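Local coordinates for chitinase (Jonesia denitrificans, PDB 5VG0), which forms the copper-dependent lytic polysaccharide monooxygenase domain of a larger, probably chitin-degrading enzyme and probably cleaves chitin chains oxidatively, at residues P7-A12 with F133-D138; D69-L74 with S105-L110; A76-S81 with A122-S127; T80-Y85 with H92-Q97. One frame throughout, in Å; residues are numbered along the deposited sequence. Where two conformers were deposited one is given.

Contact 1: residues P7-A12 with F133-D138; sequences PPSRQA and FYNCMD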
# COMPACT_ATOMS: atom_id res chain seq x y z
N PRO A 7 -2.63 5.01 7.35
CA PRO A 7 -1.32 4.92 8.00
C PRO A 7 -0.25 4.84 6.92
O PRO A 7 -0.49 4.28 5.85
CB PRO A 7 -1.41 3.62 8.82
CG PRO A 7 -2.51 2.87 8.29
CD PRO A 7 -3.43 3.79 7.57
N PRO A 8 0.93 5.39 7.17
CA PRO A 8 1.90 5.49 6.07
C PRO A 8 2.40 4.14 5.59
O PRO A 8 2.77 3.28 6.38
CB PRO A 8 3.03 6.32 6.67
CG PRO A 8 2.86 6.23 8.12
CD PRO A 8 1.40 6.09 8.37
N SER A 9 2.44 3.99 4.27
CA SER A 9 3.07 2.85 3.65
C SER A 9 4.59 2.94 3.77
O SER A 9 5.18 3.98 4.06
CB SER A 9 2.67 2.78 2.18
OG SER A 9 3.04 3.98 1.51
N ARG A 10 5.25 1.81 3.48
CA ARG A 10 6.71 1.79 3.45
C ARG A 10 7.25 2.85 2.51
O ARG A 10 8.18 3.58 2.87
CB ARG A 10 7.21 0.38 3.11
CG ARG A 10 6.95 -0.63 4.22
CD ARG A 10 7.58 -1.97 3.93
NE ARG A 10 7.32 -2.89 5.02
CZ ARG A 10 7.76 -4.13 5.11
NH1 ARG A 10 8.51 -4.65 4.16
NH2 ARG A 10 7.43 -4.83 6.17
N GLN A 11 6.67 2.99 1.32
CA GLN A 11 7.16 3.99 0.39
C GLN A 11 6.90 5.40 0.90
O GLN A 11 7.72 6.30 0.67
CB GLN A 11 6.63 3.78 -1.04
CG GLN A 11 5.12 3.65 -1.20
CD GLN A 11 4.70 2.20 -1.27
OE1 GLN A 11 4.96 1.43 -0.36
NE2 GLN A 11 4.08 1.82 -2.37
N ALA A 12 5.77 5.63 1.58
CA ALA A 12 5.51 6.94 2.17
C ALA A 12 6.55 7.32 3.21
O ALA A 12 6.99 8.47 3.27
CB ALA A 12 4.13 6.96 2.83
N PHE A 133 -0.79 -1.52 -8.26
CA PHE A 133 0.10 -0.78 -7.40
C PHE A 133 0.09 -1.42 -6.02
O PHE A 133 -0.95 -1.83 -5.52
CB PHE A 133 -0.29 0.71 -7.33
CG PHE A 133 -0.06 1.41 -8.62
CD1 PHE A 133 -0.95 1.28 -9.66
CD2 PHE A 133 1.09 2.15 -8.81
CE1 PHE A 133 -0.69 1.88 -10.88
CE2 PHE A 133 1.34 2.74 -10.02
CZ PHE A 133 0.45 2.59 -11.07
N TYR A 134 1.26 -1.49 -5.40
CA TYR A 134 1.49 -2.31 -4.21
C TYR A 134 1.98 -1.43 -3.07
O TYR A 134 3.00 -0.76 -3.19
CB TYR A 134 2.52 -3.39 -4.53
CG TYR A 134 2.01 -4.42 -5.52
CD1 TYR A 134 2.06 -4.21 -6.89
CD2 TYR A 134 1.44 -5.60 -5.06
CE1 TYR A 134 1.56 -5.16 -7.78
CE2 TYR A 134 0.96 -6.55 -5.94
CZ TYR A 134 1.01 -6.32 -7.30
OH TYR A 134 0.51 -7.30 -8.12
N ASN A 135 1.27 -1.48 -1.94
CA ASN A 135 1.59 -0.67 -0.77
C ASN A 135 1.50 -1.51 0.50
O ASN A 135 0.40 -1.97 0.85
CB ASN A 135 0.61 0.50 -0.60
CG ASN A 135 0.88 1.68 -1.55
OD1 ASN A 135 1.29 2.73 -1.10
ND2 ASN A 135 0.67 1.49 -2.83
N CYS A 136 2.61 -1.68 1.20
CA CYS A 136 2.61 -2.31 2.51
C CYS A 136 2.60 -1.28 3.63
O CYS A 136 3.34 -0.30 3.57
CB CYS A 136 3.84 -3.18 2.67
SG CYS A 136 3.63 -4.76 1.88
N MET A 137 1.83 -1.57 4.67
CA MET A 137 1.74 -0.74 5.87
C MET A 137 2.02 -1.63 7.07
O MET A 137 1.31 -2.62 7.29
CB MET A 137 0.35 -0.12 6.03
CG MET A 137 -0.02 1.01 5.09
SD MET A 137 -0.10 0.65 3.32
CE MET A 137 -1.44 -0.52 3.31
N ASP A 138 3.02 -1.28 7.84
CA ASP A 138 3.36 -2.00 9.07
C ASP A 138 2.62 -1.35 10.23
O ASP A 138 2.79 -0.15 10.48
CB ASP A 138 4.86 -1.97 9.30
CG ASP A 138 5.59 -2.65 8.17
OD1 ASP A 138 5.39 -3.86 7.99
OD2 ASP A 138 6.35 -1.96 7.46
O HOH W 1 4.33 1.10 6.99
O HOH W 2 2.04 2.29 8.99
O HOH W 3 5.09 -1.33 -0.17
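Ser9 crosses over Met137 where the 7-12 segment passes strand 133-138 at 124° between their directions, and a single direct backbone hydrogen bond joins them, Arg10 N to Cys136 O at 2.8 Å. Arg10 leaves the helix start extended from CG to NE, runs past the CB of Cys136, and takes Asp138 side-on: NE reaches OD2 at 2.8 Å and NH2 reaches OD1 at 2.9 Å. Both oxygens offer their syn lone pairs and lie near the guanidinium plane. The charge has further anchors: NH1 on Leu52 O, NH2 also on Asn55 OD1, and Trp59 in a cation-pi contact. Gln11 instead folds at chi2 (-98°), which lays its amide over that of Asn135, the planes 19° apart, and brings NE2 to Tyr134 O at 2.9 Å, in the Gln11 amide plane. A water carries OE1 of that amide on to Cys136 N, and another links Pro8 O to Asp138 N. Ser9 is the N-cap residue, its OG accepting from Ala12 N at 3.2 Å and also bonding to Val4 O, while Asn135 OD1 takes Val4 N. Helix 10-15 starts directly on strand 131-141, which the Cys136-Cys42 disulfide also ties to a loop; strand 2-6 packs beside Ser9 and Asn135, strand 62-64 touches Pro7 and Pro8, and strand 118-126 is one of its sheet neighbours.

Contact 2: residues D69-L74 with S105-L110; sequences DLTWKL and SLTHTL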
# COMPACT_ATOMS: atom_id res chain seq x y z
N ASP A 69 -9.39 4.15 9.25
CA ASP A 69 -9.54 4.78 7.95
C ASP A 69 -8.17 4.85 7.30
O ASP A 69 -7.21 5.35 7.89
CB ASP A 69 -10.11 6.20 8.09
CG ASP A 69 -11.57 6.22 8.49
OD1 ASP A 69 -12.23 5.17 8.46
OD2 ASP A 69 -12.06 7.32 8.82
N LEU A 70 -8.09 4.38 6.07
CA LEU A 70 -6.87 4.35 5.29
C LEU A 70 -7.04 5.28 4.09
O LEU A 70 -8.04 5.19 3.38
CB LEU A 70 -6.67 2.91 4.86
CG LEU A 70 -5.43 2.60 4.07
CD1 LEU A 70 -5.03 1.17 4.39
CD2 LEU A 70 -5.69 2.77 2.60
N THR A 71 -6.06 6.14 3.86
CA THR A 71 -6.15 7.18 2.85
C THR A 71 -5.07 7.01 1.79
O THR A 71 -3.89 6.82 2.11
CB THR A 71 -6.05 8.57 3.47
OG1 THR A 71 -7.18 8.76 4.34
CG2 THR A 71 -6.06 9.66 2.40
N TRP A 72 -5.50 7.07 0.54
CA TRP A 72 -4.64 7.11 -0.64
C TRP A 72 -4.52 8.52 -1.18
O TRP A 72 -5.47 9.31 -1.15
CB TRP A 72 -5.25 6.28 -1.76
CG TRP A 72 -5.26 4.79 -1.61
CD1 TRP A 72 -6.13 4.04 -0.89
CD2 TRP A 72 -4.36 3.88 -2.24
NE1 TRP A 72 -5.83 2.71 -1.03
CE2 TRP A 72 -4.74 2.58 -1.86
CE3 TRP A 72 -3.27 4.04 -3.09
CZ2 TRP A 72 -4.07 1.44 -2.30
CZ3 TRP A 72 -2.60 2.91 -3.53
CH2 TRP A 72 -3.01 1.63 -3.14
N LYS A 73 -3.35 8.81 -1.74
CA LYS A 73 -3.13 9.96 -2.61
C LYS A 73 -2.82 9.41 -3.99
O LYS A 73 -1.85 8.66 -4.15
CB LYS A 73 -1.96 10.79 -2.11
CG LYS A 73 -1.63 11.96 -3.02
CD LYS A 73 -0.56 12.83 -2.41
CE LYS A 73 -0.30 14.06 -3.26
NZ LYS A 73 0.74 14.92 -2.64
N LEU A 74 -3.64 9.75 -4.97
CA LEU A 74 -3.44 9.29 -6.33
C LEU A 74 -2.96 10.46 -7.17
O LEU A 74 -3.60 11.50 -7.20
CB LEU A 74 -4.72 8.73 -6.93
CG LEU A 74 -5.45 7.69 -6.08
CD1 LEU A 74 -6.64 7.15 -6.89
CD2 LEU A 74 -4.56 6.55 -5.62
N SER A 105 -8.14 11.81 -3.79
CA SER A 105 -8.03 11.56 -2.36
C SER A 105 -9.13 10.57 -2.01
O SER A 105 -10.31 10.88 -2.20
CB SER A 105 -8.22 12.85 -1.57
OG SER A 105 -8.11 12.56 -0.19
N LEU A 106 -8.75 9.39 -1.55
CA LEU A 106 -9.68 8.28 -1.36
C LEU A 106 -9.43 7.67 0.01
O LEU A 106 -8.29 7.36 0.35
CB LEU A 106 -9.43 7.22 -2.44
CG LEU A 106 -10.24 5.95 -2.38
CD1 LEU A 106 -11.73 6.21 -2.53
CD2 LEU A 106 -9.77 5.02 -3.47
N THR A 107 -10.50 7.48 0.77
CA THR A 107 -10.41 6.85 2.08
C THR A 107 -11.28 5.61 2.11
O THR A 107 -12.45 5.65 1.72
CB THR A 107 -10.79 7.85 3.18
OG1 THR A 107 -9.88 8.96 3.13
CG2 THR A 107 -10.74 7.20 4.55
N HIS A 108 -10.72 4.51 2.61
CA HIS A 108 -11.43 3.27 2.85
C HIS A 108 -11.35 2.94 4.33
O HIS A 108 -10.32 3.14 4.96
CB HIS A 108 -10.77 2.14 2.10
CG HIS A 108 -10.99 2.18 0.63
ND1 HIS A 108 -10.05 1.76 -0.28
CD2 HIS A 108 -12.06 2.57 -0.10
CE1 HIS A 108 -10.52 1.89 -1.49
NE2 HIS A 108 -11.74 2.38 -1.42
N THR A 109 -12.43 2.40 4.87
CA THR A 109 -12.46 1.96 6.25
C THR A 109 -12.27 0.46 6.31
O THR A 109 -13.09 -0.30 5.78
CB THR A 109 -13.77 2.35 6.93
OG1 THR A 109 -13.95 3.76 6.83
CG2 THR A 109 -13.77 1.94 8.40
N LEU A 110 -11.20 0.03 6.95
CA LEU A 110 -10.96 -1.38 7.23
C LEU A 110 -11.47 -1.68 8.62
O LEU A 110 -11.34 -0.86 9.54
CB LEU A 110 -9.46 -1.69 7.17
CG LEU A 110 -8.78 -1.43 5.83
CD1 LEU A 110 -7.35 -1.94 5.87
CD2 LEU A 110 -9.53 -2.04 4.68
O HOH W 4 -5.09 11.95 -0.24
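Leu70 faces His108, and Trp72 faces Leu106, as the hydrogen-bonded pairs of two antiparallel strands whose axes come within 4.5 Å. The backbone bonds are uneven. Leu70 and His108 exchange two good ones, Leu70 N to His108 O at 2.8 Å and His108 N to Leu70 O at 2.9 Å, whereas Trp72 N to Leu106 O is short and its return bond, Leu106 N to Trp72 O, is weak at 3.3 Å. Beside that weak bond a water donates to Trp72 O and also meets Ser105 OG. The polar side chains gather on the face of Asp69, Thr71, Thr107 and Thr109. Asp69 and Thr109 lie side by side, and OG1 of Thr109 donates to OD1 of Asp69 at 2.8 Å, coming in from above the carboxylate plane. Thr71 OG1 and Thr107 OG1 lie 3.0 Å apart. The methyl CG2 of Thr107 rests on the CB of Asp69. On the other face the contacts are mostly apolar. CD1 of Leu70 meets CD1 of Leu110 at 4.2 Å; Trp72 and Leu106 touch through their CB atoms, and CG of Leu106 covers one face of the His108 ring near its rim. Trp72 NE1 and His108 ND1 both bond to the same hydroxyl, Tyr85 OH. Strand 68-74 is the middle of a three-stranded sheet, with strand 2-6 along its other edge, and the face of Leu70, Trp72, Leu106 and His108 packs on strand 80-87, while Leu70 and Trp72 also touch strand 131-141.

Contact 3: residues A76-S81 with A122-S127; sequences APHNTS and ARWNVS. With CU (copper (II) ion), chain C; PER (peroxide ion), chain D.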
# COMPACT_ATOMS: atom_id res chain seq x y z
N ALA A 76 -2.37 9.91 -10.50
CA ALA A 76 -2.99 9.64 -11.79
C ALA A 76 -4.09 8.64 -11.48
O ALA A 76 -3.81 7.45 -11.27
CB ALA A 76 -1.97 9.08 -12.77
N PRO A 77 -5.34 9.08 -11.42
CA PRO A 77 -6.44 8.21 -10.97
C PRO A 77 -7.00 7.31 -12.07
O PRO A 77 -8.05 7.54 -12.68
CB PRO A 77 -7.48 9.22 -10.49
CG PRO A 77 -7.27 10.39 -11.37
CD PRO A 77 -5.80 10.45 -11.65
N HIS A 78 -6.29 6.23 -12.32
CA HIS A 78 -6.67 5.31 -13.38
C HIS A 78 -8.01 4.65 -13.09
O HIS A 78 -8.36 4.38 -11.94
CB HIS A 78 -5.63 4.21 -13.48
CG HIS A 78 -4.26 4.74 -13.65
ND1 HIS A 78 -3.91 5.59 -14.68
CD2 HIS A 78 -3.16 4.59 -12.89
CE1 HIS A 78 -2.64 5.91 -14.56
NE2 HIS A 78 -2.17 5.31 -13.49
N ASN A 79 -8.73 4.32 -14.15
CA ASN A 79 -9.91 3.49 -14.00
C ASN A 79 -9.52 2.21 -13.27
O ASN A 79 -8.48 1.62 -13.55
CB ASN A 79 -10.53 3.18 -15.36
CG ASN A 79 -11.15 4.40 -15.99
OD1 ASN A 79 -10.43 5.27 -16.47
ND2 ASN A 79 -12.46 4.50 -15.94
N THR A 80 -10.35 1.82 -12.32
CA THR A 80 -9.99 0.83 -11.33
C THR A 80 -11.01 -0.29 -11.30
O THR A 80 -12.22 -0.05 -11.37
CB THR A 80 -9.96 1.51 -9.96
OG1 THR A 80 -8.95 2.51 -9.95
CG2 THR A 80 -9.68 0.54 -8.84
N SER A 81 -10.52 -1.52 -11.15
CA SER A 81 -11.40 -2.65 -10.89
C SER A 81 -11.63 -2.75 -9.39
O SER A 81 -12.66 -2.29 -8.90
CB SER A 81 -10.84 -3.93 -11.50
OG SER A 81 -9.52 -4.13 -11.05
N ALA A 122 -1.97 -3.36 0.46
CA ALA A 122 -3.01 -2.79 -0.37
C ALA A 122 -2.58 -2.96 -1.81
O ALA A 122 -1.51 -2.52 -2.20
CB ALA A 122 -3.22 -1.32 -0.03
N ARG A 123 -3.44 -3.59 -2.60
CA ARG A 123 -3.21 -3.85 -4.01
C ARG A 123 -4.29 -3.12 -4.80
O ARG A 123 -5.47 -3.44 -4.67
CB ARG A 123 -3.23 -5.35 -4.25
CG ARG A 123 -2.81 -5.78 -5.61
CD ARG A 123 -2.49 -7.28 -5.61
NE ARG A 123 -3.69 -8.09 -5.63
CZ ARG A 123 -3.69 -9.42 -5.74
NH1 ARG A 123 -2.56 -10.10 -5.75
NH2 ARG A 123 -4.84 -10.06 -5.82
N TRP A 124 -3.87 -2.15 -5.59
CA TRP A 124 -4.77 -1.34 -6.41
C TRP A 124 -4.71 -1.88 -7.83
O TRP A 124 -3.69 -1.75 -8.51
CB TRP A 124 -4.30 0.12 -6.37
CG TRP A 124 -4.97 1.03 -7.34
CD1 TRP A 124 -6.18 0.87 -7.94
CD2 TRP A 124 -4.46 2.28 -7.81
NE1 TRP A 124 -6.44 1.93 -8.76
CE2 TRP A 124 -5.40 2.81 -8.70
CE3 TRP A 124 -3.29 3.00 -7.57
CZ2 TRP A 124 -5.22 4.04 -9.34
CZ3 TRP A 124 -3.12 4.21 -8.21
CH2 TRP A 124 -4.07 4.71 -9.09
N ASN A 125 -5.80 -2.50 -8.29
CA ASN A 125 -5.85 -3.11 -9.61
C ASN A 125 -6.41 -2.13 -10.63
O ASN A 125 -7.52 -1.61 -10.48
CB ASN A 125 -6.71 -4.36 -9.55
CG ASN A 125 -6.12 -5.42 -8.66
OD1 ASN A 125 -5.00 -5.86 -8.86
ND2 ASN A 125 -6.86 -5.80 -7.66
N VAL A 126 -5.66 -1.89 -11.69
CA VAL A 126 -6.06 -0.98 -12.75
C VAL A 126 -6.90 -1.76 -13.76
O VAL A 126 -6.54 -2.86 -14.17
CB VAL A 126 -4.81 -0.36 -13.39
CG1 VAL A 126 -5.18 0.51 -14.59
CG2 VAL A 126 -4.04 0.45 -12.32
N SER A 127 -8.03 -1.19 -14.18
CA SER A 127 -9.00 -1.97 -14.95
C SER A 127 -8.64 -2.14 -16.41
O SER A 127 -9.16 -3.06 -17.05
CB SER A 127 -10.39 -1.37 -14.83
OG SER A 127 -10.42 -0.11 -15.40
CU CU C . -0.27 5.46 -12.87
O1 PER D . 0.21 3.86 -14.21
O2 PER D . 0.37 5.28 -14.59
O HOH W 5 0.33 7.14 -14.56
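Trp124 and Thr80 meet because of their first torsions: Trp124 has CG anti to its backbone N (chi1 170°), sending the indole across to the 76-81 segment, while Thr80 keeps OG1 beside its own N (chi1 -63°), facing the ring. NE1 of Trp124 donates to Thr80 OG1 at 2.8 Å, nearly in the indole plane, and OG1 in turn donates a hydrogen bond to His78 O. The hydroxyl is therefore both acceptor and donor, and ties a buried tryptophan to the backbone of a copper ligand. Further along the indole edge, CH2 of Trp124 lies 3.5 Å from Ala76 O. That carbonyl oxygen also sits over the centre of the His78 ring, and the inverse gamma turn at Pro77 lies between the two residues. The His78 ring is tilted 25° from the Trp124 six-membered ring and slid aside, so the two barely overlap, and Val126 CG1 lies 3.9 Å from His78 CB. This is one half of the histidine brace of lytic polysaccharide monooxygenases: NE2 of His78 binds the copper at 2.0 Å, and His1, whose amino nitrogen is a ligand too, supplies the other half. Peroxide binds the same copper through both oxygens, O2 at 1.8 Å and O1 at 2.1 Å, and a water is a longer ligand at 2.5 Å from the copper. Away from the metal, Ser127 N donates to Asn79 O, and Ser81 N reaches Asn125 O at 3.1 Å. The hydroxyl of Ser81 adds a weak bond to the same oxygen while lying against the CB of Asn125.

Contact 4: residues T80-Y85 with H92-Q97; sequences TSTWEY and HQTFDQ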
# COMPACT_ATOMS: atom_id res chain seq x y z
N THR A 80 -10.35 1.82 -12.32
CA THR A 80 -9.99 0.83 -11.33
C THR A 80 -11.01 -0.29 -11.30
O THR A 80 -12.22 -0.05 -11.37
CB THR A 80 -9.96 1.51 -9.96
OG1 THR A 80 -8.95 2.51 -9.95
CG2 THR A 80 -9.68 0.54 -8.84
N SER A 81 -10.52 -1.52 -11.15
CA SER A 81 -11.40 -2.65 -10.89
C SER A 81 -11.63 -2.75 -9.39
O SER A 81 -12.66 -2.29 -8.90
CB SER A 81 -10.84 -3.93 -11.50
OG SER A 81 -9.52 -4.13 -11.05
N THR A 82 -10.68 -3.29 -8.65
CA THR A 82 -10.81 -3.44 -7.21
C THR A 82 -9.59 -2.89 -6.47
O THR A 82 -8.48 -2.83 -7.00
CB THR A 82 -11.00 -4.90 -6.80
OG1 THR A 82 -9.92 -5.67 -7.29
CG2 THR A 82 -12.32 -5.46 -7.28
N TRP A 83 -9.85 -2.55 -5.22
CA TRP A 83 -8.85 -2.31 -4.20
C TRP A 83 -8.91 -3.51 -3.27
O TRP A 83 -9.95 -3.79 -2.69
CB TRP A 83 -9.18 -1.04 -3.42
CG TRP A 83 -9.45 0.17 -4.26
CD1 TRP A 83 -10.64 0.53 -4.82
CD2 TRP A 83 -8.51 1.17 -4.63
NE1 TRP A 83 -10.50 1.69 -5.51
CE2 TRP A 83 -9.20 2.12 -5.41
CE3 TRP A 83 -7.15 1.37 -4.36
CZ2 TRP A 83 -8.57 3.23 -5.94
CZ3 TRP A 83 -6.54 2.48 -4.88
CH2 TRP A 83 -7.24 3.39 -5.66
N GLU A 84 -7.81 -4.23 -3.14
CA GLU A 84 -7.75 -5.42 -2.31
C GLU A 84 -6.81 -5.17 -1.14
O GLU A 84 -5.70 -4.68 -1.32
CB GLU A 84 -7.25 -6.62 -3.11
CG GLU A 84 -8.20 -7.05 -4.21
CD GLU A 84 -7.61 -8.15 -5.06
OE1 GLU A 84 -6.56 -7.91 -5.67
OE2 GLU A 84 -8.20 -9.25 -5.08
N TYR A 85 -7.26 -5.52 0.05
CA TYR A 85 -6.48 -5.37 1.27
C TYR A 85 -6.22 -6.73 1.88
O TYR A 85 -7.17 -7.46 2.17
CB TYR A 85 -7.19 -4.46 2.26
CG TYR A 85 -7.34 -3.06 1.74
CD1 TYR A 85 -6.33 -2.14 1.91
CD2 TYR A 85 -8.45 -2.65 1.05
CE1 TYR A 85 -6.42 -0.86 1.43
CE2 TYR A 85 -8.56 -1.34 0.56
CZ TYR A 85 -7.54 -0.45 0.76
OH TYR A 85 -7.58 0.84 0.30
N HIS A 92 -8.39 -9.79 3.07
CA HIS A 92 -9.21 -9.35 4.18
C HIS A 92 -10.45 -8.60 3.72
O HIS A 92 -11.55 -8.91 4.17
CB HIS A 92 -8.34 -8.46 5.08
CG HIS A 92 -9.01 -8.04 6.33
ND1 HIS A 92 -9.15 -8.88 7.40
CD2 HIS A 92 -9.57 -6.86 6.69
CE1 HIS A 92 -9.78 -8.25 8.38
NE2 HIS A 92 -10.06 -7.03 7.96
N GLN A 93 -10.31 -7.63 2.82
CA GLN A 93 -11.43 -6.85 2.31
C GLN A 93 -11.16 -6.43 0.88
O GLN A 93 -10.02 -6.18 0.51
CB GLN A 93 -11.65 -5.55 3.10
CG GLN A 93 -12.41 -5.73 4.38
CD GLN A 93 -12.50 -4.46 5.19
OE1 GLN A 93 -11.95 -4.39 6.26
NE2 GLN A 93 -13.21 -3.46 4.70
N THR A 94 -12.23 -6.32 0.11
CA THR A 94 -12.19 -5.86 -1.27
C THR A 94 -13.18 -4.72 -1.43
O THR A 94 -14.30 -4.79 -0.92
CB THR A 94 -12.58 -7.00 -2.22
OG1 THR A 94 -11.68 -8.10 -2.01
CG2 THR A 94 -12.52 -6.60 -3.68
N PHE A 95 -12.79 -3.69 -2.16
CA PHE A 95 -13.68 -2.61 -2.55
C PHE A 95 -13.74 -2.58 -4.07
O PHE A 95 -12.71 -2.53 -4.73
CB PHE A 95 -13.16 -1.26 -2.06
CG PHE A 95 -13.19 -1.11 -0.58
CD1 PHE A 95 -12.18 -1.65 0.20
CD2 PHE A 95 -14.21 -0.44 0.05
CE1 PHE A 95 -12.19 -1.51 1.57
CE2 PHE A 95 -14.23 -0.30 1.43
CZ PHE A 95 -13.22 -0.84 2.19
N ASP A 96 -14.95 -2.59 -4.61
CA ASP A 96 -15.18 -2.64 -6.05
C ASP A 96 -15.42 -1.22 -6.56
O ASP A 96 -16.37 -0.56 -6.14
CB ASP A 96 -16.39 -3.53 -6.31
CG ASP A 96 -16.67 -3.78 -7.76
OD1 ASP A 96 -15.89 -3.35 -8.63
OD2 ASP A 96 -17.69 -4.46 -7.99
N GLN A 97 -14.56 -0.75 -7.46
CA GLN A 97 -14.73 0.55 -8.08
C GLN A 97 -15.48 0.47 -9.40
O GLN A 97 -15.77 1.50 -10.02
CB GLN A 97 -13.37 1.22 -8.29
CG GLN A 97 -13.41 2.76 -8.39
CD GLN A 97 -13.58 3.42 -7.05
OE1 GLN A 97 -12.94 3.06 -6.09
NE2 GLN A 97 -14.42 4.41 -7.00
O HOH W 6 -10.90 -9.64 -4.29
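Trp83 and Phe95 form a hydrogen-bonded pair of the beta hairpin made by strands 80-87 and 90-96, each NH meeting the other's carbonyl oxygen at 2.9 Å. The strands run 169° apart in direction, close to ideally antiparallel. At the open end Gln97 closes the pairing twice. Its backbone N donates to Ser81 O at 2.8 Å, and its side chain, bent at chi2 (77°), turns OE1 back to accept from Trp83 NE1 at 2.9 Å. The donor lies in the plane of the Gln97 carbonyl, on a lone pair, although the amide as a whole stands nearly perpendicular to the indole. CG2 of Thr80 covers one face of that indole near the rim, and Trp124 stacks on it as well. Tyr85 and Phe95 touch rim to rim, CE2 to CD1 at 3.7 Å, with planes almost at right angles and neither ring over the other. On the opposite face Thr82 and Thr94 press their CG2 methyls together. A water donates to Glu84 OE2 and also meets Thr94 OG1, while Glu84 OE1 is held by Arg123 in a salt bridge. Toward the turn, Tyr85 N bonds to Gln93 O, but Tyr85 O receives two donors, His92 N at 2.8 Å and Gln93 N at 3.2 Å. Two residues on one strand facing a single partner in this way are the mark of a classic beta bulge.

From the N terminus, the segment 7-12 comes first, and contact 1 closes nearly the whole chain by joining it to strand 131-141; the other three contacts all fall within that span. Strand 68-74 then opens contact 2, closed by 105-110, and the short hairpin of contact 4 lies wholly within this loop. Contact 3 shares Thr80 and Ser81 with contact 4 but ends at 122-127, past strand 105-110, so contacts 2 and 3 cross. Contact 2 belongs to the three-stranded sheet, contacts 3 and 4 to the mixed one, and aromatic side chains of contacts 2, 3 and 4 meet between the two sheets of the beta sandwich.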